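Biliverdin reductase (Synechocystis sp., PDB 5B3T) reduces biliverdin, a tetrapyrrole of the heme-degrading pathway, probably to bilirubin, using NAD(P)H as the source of electrons. Local coordinates at residues A93-G98 with K115-L120; G148-V153 with G267-G272; A224-N229 with D319-A324. One frame throughout, in Å; residues are numbered along the deposited sequence.

Contact 1. Residues A93-G98 with K115-L120; sequences AALQAG and KKLQQL
Leu120 reaches Leu95 because its CG is anti to the backbone N (chi1 174°), which sends both methyls out from helix 111-124 toward helix 87-96. The Leu95 and Leu120 side chains run past each other in opposite directions instead of meeting end on. The evidence is in the pairs they make. The tip of one lies beside the base of the other, with Leu120 CD2 3.6 Å from Leu95 CB, while Leu95 CD1 comes within 3.6 Å of the backbone atom Leu117 O. The same methyl, Leu95 CD1, is 4.3 Å from Leu117 CD2, which extends the apolar patch by one more leucine. On the outer side, Gln96 bends at chi2 (-75°) and folds its amide across Leu120 at about a right angle. Leu120 CD1 lies over the flat of that amide, 3.7 Å from Gln96 NE2 and 3.9 Å from Gln96 CD, a van der Waals cover that makes no polar bond to the other helix. A serine in place of Leu120 would probably leave Leu95 CB and the Gln96 amide without their shared apolar partner and open a gap between the helices. Just beyond, helix 87-96 ends in a Schellman motif with Gly98, of positive phi, at C-prime, where Leu95 O accepts the 2.9 Å bond from Gly98 N and a second one from Lys124 NZ. In the Rossmann domain these helices are successive neighbours on one face of the parallel sheet, joined through strand 100-104; Leu95 also rests on Val101 of that strand, and Leu117 on Ala91 and Glu92 farther up helix 87-96.

Contact 2. Residues G148-V153 with G267-G272; sequences GKIGEV and GRLIQG
Ile150 and Leu269 touch across this contact, and each has a backbone hydrogen bond to a residue outside the two segments: Ile150 to Arg257, and Leu269 to Thr276 in strand 274-278. The contact itself is carried mainly by carbon. Leu269 divides its methyls between two partners. CD1 meets the branch methyl of the isoleucine, with Leu269 CD1 3.7 Å from Ile150 CG2, and CD2 meets the lysine side chain, with Leu269 CD2 3.6 Å from Lys149 CD. The isoleucine presents that branch because its CG1 sits between the backbone N and the carbonyl carbon (chi1 67°). This leaves CG2 facing the strand and carries the longer arm off, so that Ile150 CD1 ends 6.3 Å from Leu269 CD1. Lys149 crosses Leu269 at about a right angle, and only its aliphatic middle is used: the side chain is extended as far as CE and then bends at chi4 (56°), placing Lys149 NZ 5.8 Å from Leu269 CD2. The ammonium thus lies clear of the leucine, and it makes a weak hydrogen bond to Asn146 OD1. Beyond Leu269, the side chain of Gln271 projects from the same side of the strand and brings its terminal amide close to the backbone carbonyl of Lys149. Both segments belong to the C-terminal alpha/beta domain of this Gfo/Idh/MocA family member: the connection from helix 137-146 into strand 153-163 packs against a face of the largely antiparallel sheet, near the sheet's end, where strand 266-271 is the last but one and Leu260 of strand 258-263 touches both Ile150 and Leu269.

Contact 3. Residues A224-N229 with D319-A324; sequences AYLQFN and DLCAQA
Cys321 SG is the one atom of helix 309-325 through which segment 319-324 meets the strand segment. It lies 3.8 Å from Leu226 CD2 and 4.2 Å from Ala224 CB, both van der Waals distances between apolar groups. The two partners are two residues apart on strand 217-228 and hence on the same face of the sheet, with Ala224 CB and Leu226 CD2 4.4 Å from each other, so the sulfur rests against the pair. With SG anti to the carbonyl carbon (chi1 -67°), the cysteine directs its sulfur at the strand. On the leucine, CD2 and not CD1 is turned to the helix: Leu226 CD1 stays 5.3 Å from Cys321 SG. The small side chain of Ala224 is consistent with the close approach here, Ala224 CA and Cys321 CA being 6.9 Å apart. Farther out, backbone hydrogen bonds of Ala224 to Val236 and of Leu226 to Ala234 hold the strand against strand 233-241. Around the Cys321 side chain, Val202 of strand 199-210, Leu186 of helix 183-189 and Phe180 also pack between helix 309-325 and the sheet.

Contact 3 is fully buried, whereas contacts 1 and 2 are partly buried, each with an exposed residue (Gln96 and Lys149) lying over apolar neighbours. Contacts 2 and 3 reach the same mixed sheet, some 25 Å apart between centres, one near the end bearing strand 274-278 and the other near strand 199-210. Contact 1 belongs to the Rossmann domain, about 42 Å from contact 2 between centres. Contact 1 packs helix on helix through leucines and the face of a glutamine amide, while contact 2 sets a loop on a strand and contact 3 a helix on a strand through one sulfur. Helix 309-325 also links to the other family region, as Asp319 OD2 accepts a hydrogen bond from Tyr111 N, where helix 111-124 of contact 1 begins.

Contact 1. Residues A93-G98 with K115-L120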
loop_
_atom_site.group_PDB
_atom_site.type_symbol
_atom_site.label_atom_id
_atom_site.label_comp_id
_atom_site.label_asym_id
_atom_site.label_seq_id
_atom_site.Cartn_x
_atom_site.Cartn_y
_atom_site.Cartn_z
ATOM N N ALA A 93 -6.194 -0.215 -17.950
ATOM C CA ALA A 93 -5.676 0.206 -19.246
ATOM C C ALA A 93 -4.416 -0.567 -19.611
ATOM O O ALA A 93 -4.243 -0.980 -20.764
ATOM C CB ALA A 93 -5.402 1.710 -19.240
ATOM N N ALA A 94 -3.525 -0.778 -18.638
ATOM C CA ALA A 94 -2.290 -1.509 -18.905
ATOM C C ALA A 94 -2.572 -2.962 -19.269
ATOM O O ALA A 94 -1.938 -3.513 -20.176
ATOM C CB ALA A 94 -1.363 -1.431 -17.693
ATOM N N LEU A 95 -3.513 -3.602 -18.568
ATOM C CA LEU A 95 -3.868 -4.978 -18.901
ATOM C C LEU A 95 -4.499 -5.065 -20.283
ATOM O O LEU A 95 -4.213 -5.992 -21.049
ATOM C CB LEU A 95 -4.813 -5.551 -17.846
ATOM C CG LEU A 95 -4.215 -5.849 -16.471
ATOM C CD1 LEU A 95 -5.307 -6.208 -15.471
ATOM C CD2 LEU A 95 -3.187 -6.964 -16.575
ATOM N N GLN A 96 -5.360 -4.104 -20.618
ATOM C CA GLN A 96 -5.980 -4.096 -21.938
ATOM C C GLN A 96 -4.947 -3.924 -23.045
ATOM O O GLN A 96 -5.135 -4.439 -24.153
ATOM C CB GLN A 96 -7.034 -2.994 -22.002
ATOM C CG GLN A 96 -8.279 -3.277 -21.168
ATOM C CD GLN A 96 -9.190 -4.319 -21.798
ATOM O OE1 GLN A 96 -8.849 -4.935 -22.810
ATOM N NE2 GLN A 96 -10.377 -4.482 -21.230
ATOM N N ALA A 97 -3.854 -3.219 -22.764
ATOM C CA ALA A 97 -2.761 -3.066 -23.715
ATOM C C ALA A 97 -1.795 -4.246 -23.699
ATOM O O ALA A 97 -0.746 -4.178 -24.349
ATOM C CB ALA A 97 -2.001 -1.767 -23.437
ATOM N N GLY A 98 -2.118 -5.313 -22.973
ATOM C CA GLY A 98 -1.276 -6.494 -22.957
ATOM C C GLY A 98 -0.003 -6.353 -22.156
ATOM O O GLY A 98 1.016 -6.951 -22.517
ATOM N N LYS A 115 -11.924 -7.196 -8.557
ATOM C CA LYS A 115 -12.255 -8.488 -9.149
ATOM C C LYS A 115 -12.278 -8.406 -10.670
ATOM O O LYS A 115 -11.855 -9.344 -11.354
ATOM C CB LYS A 115 -13.599 -8.976 -8.615
ATOM C CG LYS A 115 -13.614 -9.207 -7.117
ATOM C CD LYS A 115 -12.760 -10.401 -6.729
ATOM C CE LYS A 115 -13.433 -11.700 -7.138
ATOM N NZ LYS A 115 -12.565 -12.880 -6.887
ATOM N N LYS A 116 -12.775 -7.291 -11.215
ATOM C CA LYS A 116 -12.762 -7.103 -12.662
ATOM C C LYS A 116 -11.335 -7.075 -13.195
ATOM O O LYS A 116 -11.061 -7.591 -14.285
ATOM C CB LYS A 116 -13.504 -5.817 -13.026
ATOM C CG LYS A 116 -13.608 -5.547 -14.521
ATOM C CD LYS A 116 -14.365 -4.255 -14.791
ATOM C CE LYS A 116 -14.486 -3.982 -16.280
ATOM N NZ LYS A 116 -15.259 -2.739 -16.558
ATOM N N LEU A 117 -10.410 -6.487 -12.433
ATOM C CA LEU A 117 -9.004 -6.498 -12.826
ATOM C C LEU A 117 -8.421 -7.902 -12.757
ATOM O O LEU A 117 -7.635 -8.299 -13.626
ATOM C CB LEU A 117 -8.197 -5.551 -11.935
ATOM C CG LEU A 117 -8.466 -4.053 -12.050
ATOM C CD1 LEU A 117 -7.685 -3.289 -10.991
ATOM C CD2 LEU A 117 -8.095 -3.579 -13.434
ATOM N N GLN A 118 -8.775 -8.658 -11.716
ATOM C CA GLN A 118 -8.278 -10.022 -11.571
ATOM C C GLN A 118 -8.727 -10.893 -12.739
ATOM O O GLN A 118 -7.929 -11.639 -13.317
ATOM C CB GLN A 118 -8.763 -10.601 -10.242
ATOM C CG GLN A 118 -8.405 -12.055 -10.003
ATOM C CD GLN A 118 -9.125 -12.625 -8.798
ATOM O OE1 GLN A 118 -10.317 -12.378 -8.600
ATOM N NE2 GLN A 118 -8.407 -13.385 -7.981
ATOM N N GLN A 119 -10.008 -10.803 -13.102
ATOM C CA GLN A 119 -10.522 -11.570 -14.233
ATOM C C GLN A 119 -9.867 -11.139 -15.539
ATOM O O GLN A 119 -9.522 -11.979 -16.378
ATOM C CB GLN A 119 -12.041 -11.416 -14.315
ATOM C CG GLN A 119 -12.697 -12.173 -15.462
ATOM C CD GLN A 119 -12.386 -13.655 -15.446
ATOM O OE1 GLN A 119 -11.959 -14.222 -16.451
ATOM N NE2 GLN A 119 -12.600 -14.291 -14.301
ATOM N N LEU A 120 -9.684 -9.829 -15.728
ATOM C CA LEU A 120 -9.093 -9.329 -16.965
ATOM C C LEU A 120 -7.659 -9.816 -17.133
ATOM O O LEU A 120 -7.253 -10.206 -18.234
ATOM C CB LEU A 120 -9.150 -7.801 -16.990
ATOM C CG LEU A 120 -8.442 -7.115 -18.161
ATOM C CD1 LEU A 120 -9.082 -7.505 -19.486
ATOM C CD2 LEU A 120 -8.441 -5.605 -17.984
#

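Contact 2. Residues G148-V153 with G267-G272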
loop_
_atom_site.group_PDB
_atom_site.type_symbol
_atom_site.label_atom_id
_atom_site.label_comp_id
_atom_site.label_asym_id
_atom_site.label_seq_id
_atom_site.Cartn_x
_atom_site.Cartn_y
_atom_site.Cartn_z
ATOM N N GLY A 148 3.493 -15.181 16.940
ATOM C CA GLY A 148 3.435 -16.491 17.565
ATOM C C GLY A 148 3.903 -16.508 19.005
ATOM O O GLY A 148 3.667 -17.494 19.712
ATOM N N LYS A 149 4.550 -15.437 19.462
ATOM C CA LYS A 149 5.100 -15.377 20.809
ATOM C C LYS A 149 4.114 -14.864 21.855
ATOM O O LYS A 149 4.353 -15.066 23.049
ATOM C CB LYS A 149 6.349 -14.487 20.836
ATOM C CG LYS A 149 7.527 -14.996 20.016
ATOM C CD LYS A 149 8.718 -14.055 20.162
ATOM C CE LYS A 149 9.982 -14.613 19.524
ATOM N NZ LYS A 149 9.789 -14.943 18.086
ATOM N N ILE A 150 3.022 -14.212 21.454
ATOM C CA ILE A 150 2.178 -13.488 22.399
ATOM C C ILE A 150 0.818 -14.149 22.591
ATOM O O ILE A 150 -0.072 -13.549 23.202
ATOM C CB ILE A 150 2.016 -12.015 21.990
ATOM C CG1 ILE A 150 1.215 -11.891 20.693
ATOM C CG2 ILE A 150 3.377 -11.357 21.832
ATOM C CD1 ILE A 150 0.933 -10.453 20.298
ATOM N N GLY A 151 0.632 -15.373 22.098
ATOM C CA GLY A 151 -0.606 -16.081 22.377
ATOM C C GLY A 151 -1.808 -15.487 21.658
ATOM O O GLY A 151 -1.704 -14.930 20.562
ATOM N N GLU A 152 -2.973 -15.613 22.292
ATOM C CA GLU A 152 -4.210 -15.116 21.699
ATOM C C GLU A 152 -4.226 -13.594 21.732
ATOM O O GLU A 152 -4.236 -12.988 22.810
ATOM C CB GLU A 152 -5.425 -15.676 22.435
ATOM C CG GLU A 152 -6.752 -15.322 21.773
ATOM C CD GLU A 152 -7.952 -15.617 22.655
ATOM O OE1 GLU A 152 -7.763 -15.840 23.869
ATOM O OE2 GLU A 152 -9.087 -15.629 22.132
ATOM N N VAL A 153 -4.239 -12.977 20.554
ATOM C CA VAL A 153 -4.282 -11.523 20.446
ATOM C C VAL A 153 -5.721 -11.064 20.640
ATOM O O VAL A 153 -6.623 -11.492 19.911
ATOM C CB VAL A 153 -3.729 -11.057 19.093
ATOM C CG1 VAL A 153 -3.648 -9.537 19.044
ATOM C CG2 VAL A 153 -2.365 -11.683 18.836
ATOM N N GLY A 267 10.518 -1.450 17.593
ATOM C CA GLY A 267 9.659 -2.474 18.156
ATOM C C GLY A 267 10.183 -3.158 19.402
ATOM O O GLY A 267 11.389 -3.385 19.540
ATOM N N ARG A 268 9.278 -3.523 20.307
ATOM C CA ARG A 268 9.672 -4.199 21.543
ATOM C C ARG A 268 8.658 -5.235 22.042
ATOM O O ARG A 268 7.474 -4.939 22.195
ATOM C CB ARG A 268 9.952 -3.173 22.643
ATOM C CG ARG A 268 10.638 -1.907 22.153
ATOM C CD ARG A 268 10.655 -0.836 23.231
ATOM N NE ARG A 268 9.311 -0.510 23.700
ATOM C CZ ARG A 268 8.903 -0.656 24.956
ATOM N NH1 ARG A 268 9.735 -1.124 25.877
ATOM N NH2 ARG A 268 7.661 -0.335 25.294
ATOM N N LEU A 269 9.144 -6.448 22.300
ATOM C CA LEU A 269 8.324 -7.538 22.805
ATOM C C LEU A 269 8.323 -7.473 24.326
ATOM O O LEU A 269 9.387 -7.359 24.945
ATOM C CB LEU A 269 8.859 -8.891 22.334
ATOM C CG LEU A 269 8.243 -10.128 22.991
ATOM C CD1 LEU A 269 6.756 -10.236 22.692
ATOM C CD2 LEU A 269 8.975 -11.385 22.565
ATOM N N ILE A 270 7.137 -7.527 24.924
ATOM C CA ILE A 270 6.986 -7.482 26.374
ATOM C C ILE A 270 6.294 -8.761 26.816
ATOM O O ILE A 270 5.163 -9.035 26.398
ATOM C CB ILE A 270 6.196 -6.248 26.835
ATOM C CG1 ILE A 270 6.735 -4.983 26.172
ATOM C CG2 ILE A 270 6.260 -6.115 28.346
ATOM C CD1 ILE A 270 6.147 -3.719 26.737
ATOM N N GLN A 271 6.971 -9.538 27.659
ATOM C CA GLN A 271 6.417 -10.762 28.232
ATOM C C GLN A 271 6.776 -10.792 29.711
ATOM O O GLN A 271 7.949 -10.937 30.064
ATOM C CB GLN A 271 6.948 -12.004 27.515
ATOM C CG GLN A 271 6.578 -12.091 26.044
ATOM C CD GLN A 271 7.027 -13.391 25.409
ATOM O OE1 GLN A 271 6.229 -14.108 24.809
ATOM N NE2 GLN A 271 8.310 -13.701 25.540
ATOM N N GLY A 272 5.778 -10.660 30.571
ATOM C CA GLY A 272 6.054 -10.623 31.997
ATOM C C GLY A 272 6.873 -9.394 32.333
ATOM O O GLY A 272 6.457 -8.255 32.084
#

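Contact 3. Residues A224-N229 with D319-A324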
loop_
_atom_site.group_PDB
_atom_site.type_symbol
_atom_site.label_atom_id
_atom_site.label_comp_id
_atom_site.label_asym_id
_atom_site.label_seq_id
_atom_site.Cartn_x
_atom_site.Cartn_y
_atom_site.Cartn_z
ATOM N N ALA A 224 -11.756 3.628 12.799
ATOM C CA ALA A 224 -12.447 2.373 12.543
ATOM C C ALA A 224 -12.210 1.436 13.714
ATOM O O ALA A 224 -11.063 1.228 14.125
ATOM C CB ALA A 224 -11.975 1.728 11.236
ATOM N N TYR A 225 -13.290 0.878 14.251
ATOM C CA TYR A 225 -13.225 -0.054 15.368
ATOM C C TYR A 225 -13.733 -1.406 14.887
ATOM O O TYR A 225 -14.900 -1.536 14.501
ATOM C CB TYR A 225 -14.032 0.474 16.557
ATOM C CG TYR A 225 -13.591 1.864 16.960
ATOM C CD1 TYR A 225 -12.359 2.074 17.568
ATOM C CD2 TYR A 225 -14.391 2.971 16.708
ATOM C CE1 TYR A 225 -11.943 3.344 17.926
ATOM C CE2 TYR A 225 -13.984 4.246 17.064
ATOM C CZ TYR A 225 -12.759 4.425 17.673
ATOM O OH TYR A 225 -12.347 5.689 18.030
ATOM N N LEU A 226 -12.849 -2.400 14.894
ATOM C CA LEU A 226 -13.078 -3.671 14.224
ATOM C C LEU A 226 -13.168 -4.801 15.238
ATOM O O LEU A 226 -12.429 -4.826 16.227
ATOM C CB LEU A 226 -11.953 -3.981 13.232
ATOM C CG LEU A 226 -11.560 -2.912 12.211
ATOM C CD1 LEU A 226 -10.382 -3.393 11.382
ATOM C CD2 LEU A 226 -12.731 -2.557 11.313
ATOM N N GLN A 227 -14.069 -5.742 14.974
ATOM C CA GLN A 227 -14.147 -6.986 15.725
ATOM C C GLN A 227 -13.878 -8.140 14.774
ATOM O O GLN A 227 -14.574 -8.293 13.762
ATOM C CB GLN A 227 -15.503 -7.136 16.416
ATOM C CG GLN A 227 -15.765 -6.046 17.437
ATOM C CD GLN A 227 -17.055 -6.246 18.200
ATOM O OE1 GLN A 227 -17.829 -5.309 18.387
ATOM N NE2 GLN A 227 -17.292 -7.471 18.650
ATOM N N PHE A 228 -12.865 -8.935 15.090
ATOM C CA PHE A 228 -12.483 -10.082 14.284
ATOM C C PHE A 228 -13.164 -11.342 14.797
ATOM O O PHE A 228 -13.699 -11.387 15.909
ATOM C CB PHE A 228 -10.968 -10.278 14.285
ATOM C CG PHE A 228 -10.221 -9.220 13.533
ATOM C CD1 PHE A 228 -10.091 -7.944 14.056
ATOM C CD2 PHE A 228 -9.636 -9.502 12.309
ATOM C CE1 PHE A 228 -9.400 -6.964 13.373
ATOM C CE2 PHE A 228 -8.940 -8.524 11.617
ATOM C CZ PHE A 228 -8.823 -7.253 12.153
ATOM N N ASN A 229 -13.122 -12.380 13.966
ATOM C CA ASN A 229 -13.886 -13.583 14.263
ATOM C C ASN A 229 -13.291 -14.373 15.411
ATOM O O ASN A 229 -14.030 -15.007 16.172
ATOM C CB ASN A 229 -13.985 -14.455 13.020
ATOM C CG ASN A 229 -15.227 -14.174 12.241
ATOM O OD1 ASN A 229 -16.310 -14.163 12.812
ATOM N ND2 ASN A 229 -15.088 -13.924 10.943
ATOM N N ASP A 319 -14.027 -1.276 1.717
ATOM C CA ASP A 319 -15.418 -1.066 1.319
ATOM C C ASP A 319 -16.347 -1.130 2.523
ATOM O O ASP A 319 -17.255 -0.303 2.666
ATOM C CB ASP A 319 -15.840 -2.103 0.276
ATOM C CG ASP A 319 -15.153 -1.907 -1.056
ATOM O OD1 ASP A 319 -14.577 -0.823 -1.275
ATOM O OD2 ASP A 319 -15.211 -2.829 -1.897
ATOM N N LEU A 320 -16.134 -2.113 3.399
ATOM C CA LEU A 320 -16.998 -2.274 4.563
ATOM C C LEU A 320 -16.909 -1.071 5.496
ATOM O O LEU A 320 -17.929 -0.597 6.009
ATOM C CB LEU A 320 -16.634 -3.560 5.306
ATOM C CG LEU A 320 -17.016 -4.845 4.572
ATOM C CD1 LEU A 320 -16.409 -6.066 5.244
ATOM C CD2 LEU A 320 -18.528 -4.958 4.512
ATOM N N CYS A 321 -15.696 -0.560 5.726
ATOM C CA CYS A 321 -15.538 0.573 6.632
ATOM C C CYS A 321 -16.061 1.862 6.011
ATOM O O CYS A 321 -16.605 2.719 6.716
ATOM C CB CYS A 321 -14.073 0.723 7.036
ATOM S SG CYS A 321 -13.448 -0.626 8.063
ATOM N N ALA A 322 -15.895 2.025 4.695
ATOM C CA ALA A 322 -16.466 3.187 4.023
ATOM C C ALA A 322 -17.988 3.157 4.089
ATOM O O ALA A 322 -18.632 4.197 4.277
ATOM C CB ALA A 322 -15.991 3.246 2.570
ATOM N N GLN A 323 -18.576 1.968 3.943
ATOM C CA GLN A 323 -20.021 1.823 4.086
ATOM C C GLN A 323 -20.472 2.196 5.492
ATOM O O GLN A 323 -21.495 2.868 5.668
ATOM C CB GLN A 323 -20.423 0.389 3.742
ATOM C CG GLN A 323 -21.907 0.092 3.830
ATOM C CD GLN A 323 -22.216 -1.361 3.518
ATOM O OE1 GLN A 323 -21.550 -2.268 4.017
ATOM N NE2 GLN A 323 -23.222 -1.589 2.685
ATOM N N ALA A 324 -19.709 1.782 6.508
ATOM C CA ALA A 324 -20.025 2.164 7.880
ATOM C C ALA A 324 -19.856 3.661 8.104
ATOM O O ALA A 324 -20.483 4.225 9.007
ATOM C CB ALA A 324 -19.147 1.382 8.857
#